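Local coordinates for TIR-NB-LRR type resistance protein RPV1 (Vitis rotundifolia, PDB 5KU7) that probably serves as an intracellular immune receptor in plant disease resistance, and is represented in the model by its TIR domain, at residues 8-13 with 34-39; 63-68 with 97-102; 146-151 with 159-164. One frame throughout, in Å; residues are numbered along the deposited sequence.

In the fold
All three contacts belong to the single parallel sheet of the TIR domain, whose strands run 38-39, 8-14, 61-68, 95-101, 146-148. Contact 1 holds one edge of it, contact 2 the middle, and contact 3 packs the opposite edge strand against helix 154-175. The centres of contacts 1 and 2 are about 13 Å apart, joined by backbone pairing between 8-14 and 61-68; those of contacts 2 and 3 are about 10 Å apart, with F100 N meeting W146 O at 2.8 Å. Contacts 1 and 3, centres about 17 Å apart, meet where R34 NE approaches N163 OD1 (3.1 Å). Malonic acid sits in a pocket of R15, G16, E17 and R20, just beyond strand 8-14.

Contact 1 of 3, residues 8-13 with 34-39; sequences YDVFLS and RGIRTF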
# COMPACT_ATOMS: atom_id res chain seq x y z
N TYR A 8 -14.25 15.52 13.38
CA TYR A 8 -13.07 14.78 12.94
C TYR A 8 -11.81 15.62 13.03
O TYR A 8 -11.85 16.85 12.89
CB TYR A 8 -13.27 14.29 11.51
CG TYR A 8 -14.54 13.46 11.31
CD1 TYR A 8 -14.53 12.10 11.53
CD2 TYR A 8 -15.74 14.06 10.91
CE1 TYR A 8 -15.66 11.34 11.35
CE2 TYR A 8 -16.89 13.31 10.73
CZ TYR A 8 -16.84 11.95 10.95
OH TYR A 8 -17.96 11.17 10.77
N ASP A 9 -10.68 14.96 13.24
CA ASP A 9 -9.39 15.64 13.18
C ASP A 9 -8.94 15.84 11.73
O ASP A 9 -8.39 16.87 11.37
CB ASP A 9 -8.36 14.85 13.98
CG ASP A 9 -8.71 14.82 15.45
OD1 ASP A 9 -9.03 15.90 15.99
OD2 ASP A 9 -8.70 13.73 16.05
N VAL A 10 -9.22 14.84 10.91
CA VAL A 10 -8.82 14.84 9.52
C VAL A 10 -9.92 14.36 8.57
O VAL A 10 -10.57 13.34 8.80
CB VAL A 10 -7.58 13.95 9.30
CG1 VAL A 10 -7.34 13.71 7.82
CG2 VAL A 10 -6.36 14.59 9.96
N PHE A 11 -10.13 15.13 7.51
CA PHE A 11 -10.94 14.68 6.38
C PHE A 11 -9.98 14.22 5.29
O PHE A 11 -9.12 14.99 4.84
CB PHE A 11 -11.89 15.78 5.88
CG PHE A 11 -12.69 15.39 4.67
CD1 PHE A 11 -12.19 15.58 3.39
CD2 PHE A 11 -13.96 14.84 4.81
CE1 PHE A 11 -12.93 15.22 2.27
CE2 PHE A 11 -14.71 14.48 3.69
CZ PHE A 11 -14.18 14.67 2.42
N LEU A 12 -10.11 12.96 4.88
CA LEU A 12 -9.30 12.37 3.82
C LEU A 12 -9.89 12.57 2.44
O LEU A 12 -10.86 11.90 2.09
CB LEU A 12 -9.14 10.88 4.05
CG LEU A 12 -7.79 10.42 4.53
CD1 LEU A 12 -7.80 8.90 4.67
CD2 LEU A 12 -6.77 10.91 3.50
N SER A 13 -9.28 13.43 1.63
CA SER A 13 -9.72 13.60 0.25
C SER A 13 -8.79 12.83 -0.70
O SER A 13 -7.58 13.02 -0.69
CB SER A 13 -9.78 15.08 -0.11
OG SER A 13 -10.04 15.29 -1.49
N ARG A 34 -2.69 6.69 15.56
CA ARG A 34 -2.12 7.82 16.30
C ARG A 34 -3.21 8.62 17.01
O ARG A 34 -2.96 9.71 17.50
CB ARG A 34 -1.33 8.74 15.35
CG ARG A 34 0.09 8.30 15.15
CD ARG A 34 0.63 8.77 13.81
NE ARG A 34 1.98 8.27 13.54
CZ ARG A 34 2.25 7.14 12.89
NH1 ARG A 34 1.26 6.36 12.43
NH2 ARG A 34 3.51 6.78 12.70
N GLY A 35 -4.42 8.08 17.03
CA GLY A 35 -5.52 8.75 17.70
C GLY A 35 -6.04 9.94 16.93
O GLY A 35 -6.77 10.78 17.47
N ILE A 36 -5.70 10.01 15.65
CA ILE A 36 -6.22 11.04 14.77
C ILE A 36 -7.56 10.61 14.16
O ILE A 36 -7.61 9.77 13.26
CB ILE A 36 -5.21 11.36 13.65
CG1 ILE A 36 -3.85 11.71 14.28
CG2 ILE A 36 -5.73 12.50 12.80
CD1 ILE A 36 -2.70 11.97 13.29
N ARG A 37 -8.65 11.16 14.70
CA ARG A 37 -9.97 10.78 14.20
C ARG A 37 -10.17 11.26 12.76
O ARG A 37 -10.17 12.45 12.49
CB ARG A 37 -11.08 11.34 15.10
CG ARG A 37 -12.19 10.32 15.28
CD ARG A 37 -13.50 10.88 15.79
NE ARG A 37 -14.57 9.91 15.59
CZ ARG A 37 -15.86 10.14 15.80
NH1 ARG A 37 -16.26 11.33 16.23
NH2 ARG A 37 -16.76 9.18 15.58
N THR A 38 -10.36 10.31 11.85
CA THR A 38 -10.32 10.60 10.43
C THR A 38 -11.57 10.20 9.70
O THR A 38 -12.08 9.09 9.90
CB THR A 38 -9.12 9.89 9.78
OG1 THR A 38 -7.94 10.34 10.44
CG2 THR A 38 -9.03 10.19 8.28
N PHE A 39 -12.08 11.09 8.86
CA PHE A 39 -13.21 10.74 8.01
C PHE A 39 -12.71 10.27 6.67
O PHE A 39 -12.09 11.04 5.92
CB PHE A 39 -14.18 11.91 7.84
CG PHE A 39 -15.36 11.60 6.93
CD1 PHE A 39 -15.21 11.60 5.54
CD2 PHE A 39 -16.61 11.34 7.46
CE1 PHE A 39 -16.27 11.31 4.71
CE2 PHE A 39 -17.70 11.06 6.63
CZ PHE A 39 -17.53 11.05 5.26
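F39 meets both Y8 and F11, and its side chain is the simplest guide through this pairing of 8-13 with 34-39. Its CB sits over the centre of the Y8 ring, 3.7 Å from the ring centroid, a CH-pi contact close to the ring normal. With CG anti to the backbone N (chi1 178°), the ring swings out past Y8 in the same direction as the F11 side chain. Along one side, CD2 reaches Y8 CZ at 3.6 Å, and CE2 then passes the phenol OH; the F39 edge is turned to the Y8 face, the planes standing at 80°, so the pair is T-shaped. Along the other side, CD1 lies 3.5 Å from F11 CE2, and CE1 follows it a little farther off. These two rings are nearly parallel (11°) but slid so far apart that they barely overlap. L54 and A57 of helix 52-59 also pack on F39.

On the other face of the sheet V10 CG2 touches I36 CG2, and T38 lies alongside V10. Between the two faces, F39 N donates to V10 O at 2.7 Å and L12 N to F39 O at 2.9 Å. R37 O takes two donors, D9 N and V10 N, where the chain turns a corner at D9. The D9 carboxylate also holds R37, at its backbone N: OD2 accepts R37 N at 2.9 Å through the anti lone pair, while OD1 makes a salt bridge to R62, so both oxygens are engaged, which should restrain the group's rotation.

Two parallel strands joined through helix 23-33 make the first beta-alpha-beta crossover of the TIR fold, with 38-39 at the edge of the sheet.

Contact 2 of 3, residues 63-68 with 97-102; sequences SSVIVF and FPIFYH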
# COMPACT_ATOMS: atom_id res chain seq x y z
N SER A 63 -8.98 19.42 9.98
CA SER A 63 -8.10 19.56 8.83
C SER A 63 -8.48 18.58 7.74
O SER A 63 -9.29 17.68 7.95
CB SER A 63 -6.64 19.33 9.22
OG SER A 63 -6.42 17.98 9.59
N SER A 64 -7.89 18.76 6.57
CA SER A 64 -7.99 17.80 5.49
C SER A 64 -6.60 17.31 5.04
O SER A 64 -5.63 18.07 5.06
CB SER A 64 -8.75 18.39 4.31
OG SER A 64 -10.10 18.64 4.65
N VAL A 65 -6.52 16.04 4.67
CA VAL A 65 -5.34 15.49 4.01
C VAL A 65 -5.74 15.20 2.59
O VAL A 65 -6.71 14.48 2.37
CB VAL A 65 -4.83 14.20 4.66
CG1 VAL A 65 -3.74 13.60 3.81
CG2 VAL A 65 -4.30 14.45 6.05
N ILE A 66 -5.03 15.77 1.63
CA ILE A 66 -5.36 15.54 0.23
C ILE A 66 -4.38 14.58 -0.41
O ILE A 66 -3.18 14.85 -0.47
CB ILE A 66 -5.39 16.84 -0.57
CG1 ILE A 66 -6.62 17.68 -0.21
CG2 ILE A 66 -5.47 16.50 -2.04
CD1 ILE A 66 -6.48 18.49 1.04
N VAL A 67 -4.89 13.45 -0.87
CA VAL A 67 -4.08 12.51 -1.62
C VAL A 67 -4.21 12.83 -3.09
O VAL A 67 -5.07 12.28 -3.80
CB VAL A 67 -4.48 11.06 -1.35
CG1 VAL A 67 -3.55 10.09 -2.09
CG2 VAL A 67 -4.48 10.80 0.15
N PHE A 68 -3.41 13.79 -3.55
CA PHE A 68 -3.34 14.07 -4.97
C PHE A 68 -2.72 12.86 -5.67
O PHE A 68 -1.61 12.43 -5.34
CB PHE A 68 -2.51 15.33 -5.24
CG PHE A 68 -3.24 16.62 -4.94
CD1 PHE A 68 -4.45 16.91 -5.56
CD2 PHE A 68 -2.70 17.54 -4.06
CE1 PHE A 68 -5.13 18.11 -5.29
CE2 PHE A 68 -3.37 18.73 -3.80
CZ PHE A 68 -4.59 19.01 -4.41
N PHE A 97 -3.24 19.54 4.47
CA PHE A 97 -1.98 18.82 4.31
C PHE A 97 -1.93 18.08 2.99
O PHE A 97 -2.56 17.05 2.85
CB PHE A 97 -1.79 17.83 5.44
CG PHE A 97 -1.89 18.44 6.79
CD1 PHE A 97 -2.95 18.14 7.63
CD2 PHE A 97 -0.91 19.31 7.24
CE1 PHE A 97 -3.03 18.70 8.89
CE2 PHE A 97 -0.99 19.87 8.49
CZ PHE A 97 -2.05 19.56 9.32
N PRO A 98 -1.23 18.63 1.99
CA PRO A 98 -1.29 17.95 0.69
C PRO A 98 -0.18 16.90 0.52
O PRO A 98 0.99 17.12 0.89
CB PRO A 98 -1.12 19.10 -0.31
CG PRO A 98 -0.27 20.13 0.44
CD PRO A 98 -0.54 19.94 1.93
N ILE A 99 -0.58 15.76 -0.00
CA ILE A 99 0.30 14.67 -0.39
C ILE A 99 0.25 14.53 -1.89
O ILE A 99 -0.82 14.35 -2.46
CB ILE A 99 -0.11 13.32 0.19
CG1 ILE A 99 -0.07 13.35 1.71
CG2 ILE A 99 0.80 12.21 -0.37
CD1 ILE A 99 -0.77 12.18 2.32
N PHE A 100 1.41 14.61 -2.52
CA PHE A 100 1.48 14.46 -3.95
C PHE A 100 1.94 13.04 -4.21
O PHE A 100 3.13 12.75 -4.16
CB PHE A 100 2.40 15.52 -4.54
CG PHE A 100 2.01 16.94 -4.15
CD1 PHE A 100 0.99 17.61 -4.82
CD2 PHE A 100 2.64 17.59 -3.08
CE1 PHE A 100 0.61 18.91 -4.45
CE2 PHE A 100 2.27 18.88 -2.71
CZ PHE A 100 1.25 19.55 -3.39
N TYR A 101 0.97 12.16 -4.45
CA TYR A 101 1.22 10.73 -4.53
C TYR A 101 1.60 10.28 -5.93
O TYR A 101 0.73 10.04 -6.77
CB TYR A 101 -0.00 9.94 -4.04
CG TYR A 101 0.27 8.45 -3.96
CD1 TYR A 101 1.17 7.93 -3.02
CD2 TYR A 101 -0.36 7.56 -4.83
CE1 TYR A 101 1.43 6.57 -2.95
CE2 TYR A 101 -0.09 6.19 -4.78
CZ TYR A 101 0.79 5.71 -3.83
OH TYR A 101 1.04 4.38 -3.75
N HIS A 102 2.90 10.16 -6.16
CA HIS A 102 3.46 9.73 -7.44
C HIS A 102 3.01 10.65 -8.57
O HIS A 102 2.88 10.22 -9.71
CB HIS A 102 3.07 8.29 -7.75
CG HIS A 102 3.52 7.31 -6.71
ND1 HIS A 102 3.16 5.98 -6.73
CD2 HIS A 102 4.30 7.48 -5.62
CE1 HIS A 102 3.70 5.37 -5.69
NE2 HIS A 102 4.40 6.26 -5.00
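This is a buried pairing of neighbouring parallel strands in the middle of the sheet, residues 63-68 beside 97-101, with axes 4.6 Å apart. Five backbone bonds run between them, passing from one strand to the other and back: F97 N to S64 O (2.9 Å), I66 N to F97 O, I99 N to I66 O (2.8 Å), F68 N to I99 O, and Y101 N to F68 O. The fourth is bent, 134° at the hydrogen. Together with helix 76-91 the two strands form a beta-alpha-beta unit of the TIR domain. On the face carrying V65, V67, F97 and I99, V65 CG1 meets I99 CD1 at 3.6 Å, and L27 of helix 23-33 packs against both residues. Near the start of strand 61-68, S63 OG lies at the edge of the F97 ring, 3.5 Å from CE1, while its hydrogen bond goes to D9 O.

The reverse face carries I66, P98, F68 and F100. F68 CD2 approaches F100 CE1 at 3.6 Å; the rings point the same way, planes 13° apart, but are offset with little overlap. P98 CB comes to the edge of the F68 ring, and I66 CG2 sits over the centre of one of its faces.

Contact 3 of 3, residues 146-151 with 159-164; sequences WHLLDD and KEITNS
W146, on the last strand of the TIR domain's alpha/beta fold, presents one face of its indole to I161 and its rim to S164 and E160, all three on the last helix. I161 CG1 stands over the five-membered ring, 3.7 Å from its centroid and only 10° off the normal, a CH-pi contact that falls toward one end of the whole bicycle. In the ring plane, S164 OG lies at the edge of the six-membered half, 3.5 Å from W146 CZ2. E160 OE2 comes near the edge at the pyrrole end, a looser approach of 4.2 Å to CD1, with the carboxylate plane turned almost perpendicular to the indole. F97, I99 and I165 also pack against this tryptophan.

Strand 146-148 forms an edge of the parallel sheet, and the chain then doubles back as helix 154-175, so the strand and the 159-164 part of the helix run nearly antiparallel, their axes 10.7 Å apart. The gap is spanned mostly by side chains, and the contact is mainly apolar. W146 CG is anti to its carbonyl carbon (chi1 -52°), which sends the indole out from the sheet toward the helix. The serine hydroxyl at the indole edge has its polar partner farther along the helix, where S164 OG is hydrogen-bonded to Q168 NE2.

Beside the tryptophan, L148 and I161 reach for each other tip to tip. L148 also touches F23 of helix 23-33. I161 is extended at its end, and its CD1 is shared evenly by the leucine fork, 3.9 Å from both L148 CD1 and L148 CD2.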
# COMPACT_ATOMS: atom_id res chain seq x y z
N TRP A 146 4.05 16.77 1.18
CA TRP A 146 5.00 15.72 0.89
C TRP A 146 4.84 15.26 -0.55
O TRP A 146 3.74 14.92 -0.98
CB TRP A 146 4.78 14.53 1.83
CG TRP A 146 4.76 14.89 3.28
CD1 TRP A 146 5.79 14.76 4.17
CD2 TRP A 146 3.66 15.44 4.02
NE1 TRP A 146 5.40 15.20 5.41
CE2 TRP A 146 4.10 15.62 5.35
CE3 TRP A 146 2.35 15.80 3.69
CZ2 TRP A 146 3.28 16.15 6.34
CZ3 TRP A 146 1.53 16.32 4.68
CH2 TRP A 146 2.00 16.49 6.00
N HIS A 147 5.95 15.27 -1.28
CA HIS A 147 5.99 14.66 -2.60
C HIS A 147 6.51 13.22 -2.47
O HIS A 147 7.64 12.99 -2.06
CB HIS A 147 6.87 15.48 -3.54
CG HIS A 147 6.90 14.95 -4.94
ND1 HIS A 147 7.89 15.29 -5.84
CD2 HIS A 147 6.07 14.11 -5.60
CE1 HIS A 147 7.67 14.68 -6.99
NE2 HIS A 147 6.57 13.95 -6.87
N LEU A 148 5.67 12.24 -2.78
CA LEU A 148 6.05 10.83 -2.62
C LEU A 148 6.33 10.20 -3.96
O LEU A 148 5.50 10.25 -4.87
CB LEU A 148 4.94 10.04 -1.92
CG LEU A 148 4.85 10.04 -0.39
CD1 LEU A 148 4.88 11.44 0.15
CD2 LEU A 148 3.62 9.30 0.06
N LEU A 149 7.50 9.59 -4.06
CA LEU A 149 7.88 8.82 -5.23
C LEU A 149 7.74 7.34 -4.94
O LEU A 149 7.53 6.92 -3.79
CB LEU A 149 9.31 9.12 -5.63
CG LEU A 149 9.69 10.60 -5.60
CD1 LEU A 149 11.20 10.77 -5.73
CD2 LEU A 149 8.94 11.36 -6.70
N ASP A 150 7.85 6.54 -5.98
CA ASP A 150 7.92 5.11 -5.79
C ASP A 150 9.40 4.78 -5.64
O ASP A 150 10.24 5.69 -5.67
CB ASP A 150 7.23 4.38 -6.95
CG ASP A 150 7.87 4.65 -8.27
OD1 ASP A 150 8.71 5.58 -8.35
OD2 ASP A 150 7.51 3.97 -9.25
N ASP A 151 9.73 3.52 -5.43
CA ASP A 151 11.12 3.17 -5.20
C ASP A 151 11.55 3.62 -3.80
O ASP A 151 12.74 3.78 -3.51
CB ASP A 151 12.06 3.76 -6.26
CG ASP A 151 11.72 3.28 -7.66
OD1 ASP A 151 11.08 2.21 -7.77
OD2 ASP A 151 12.11 3.95 -8.64
N LYS A 159 4.56 6.74 7.82
CA LYS A 159 4.91 7.03 9.21
C LYS A 159 5.37 8.48 9.35
O LYS A 159 5.02 9.18 10.30
CB LYS A 159 5.99 6.07 9.72
CG LYS A 159 6.45 6.35 11.15
CD LYS A 159 7.58 5.40 11.59
CE LYS A 159 8.91 5.74 10.91
NZ LYS A 159 10.08 5.00 11.49
N GLU A 160 6.15 8.92 8.38
CA GLU A 160 6.68 10.28 8.40
C GLU A 160 5.54 11.32 8.30
O GLU A 160 5.47 12.27 9.07
CB GLU A 160 7.69 10.44 7.28
CG GLU A 160 8.02 11.86 6.96
CD GLU A 160 9.10 11.97 5.92
OE1 GLU A 160 9.67 10.91 5.54
OE2 GLU A 160 9.38 13.11 5.49
N ILE A 161 4.63 11.10 7.36
CA ILE A 161 3.48 11.97 7.16
C ILE A 161 2.58 12.05 8.40
O ILE A 161 2.18 13.13 8.86
CB ILE A 161 2.65 11.49 5.96
CG1 ILE A 161 3.44 11.69 4.66
CG2 ILE A 161 1.29 12.19 5.91
CD1 ILE A 161 2.90 10.88 3.51
N THR A 162 2.25 10.90 8.94
CA THR A 162 1.31 10.90 10.03
C THR A 162 1.94 11.41 11.33
O THR A 162 1.24 11.94 12.20
CB THR A 162 0.71 9.51 10.22
OG1 THR A 162 1.77 8.59 10.46
CG2 THR A 162 -0.02 9.08 8.95
N ASN A 163 3.26 11.29 11.45
CA ASN A 163 3.98 11.83 12.61
C ASN A 163 3.95 13.34 12.60
O ASN A 163 3.68 13.98 13.62
CB ASN A 163 5.44 11.38 12.63
CG ASN A 163 5.63 10.04 13.29
OD1 ASN A 163 4.73 9.53 13.96
ND2 ASN A 163 6.81 9.46 13.11
N SER A 164 4.23 13.90 11.44
CA SER A 164 4.18 15.34 11.22
C SER A 164 2.75 15.89 11.43
O SER A 164 2.57 16.90 12.11
CB SER A 164 4.68 15.66 9.81
OG SER A 164 4.46 17.01 9.49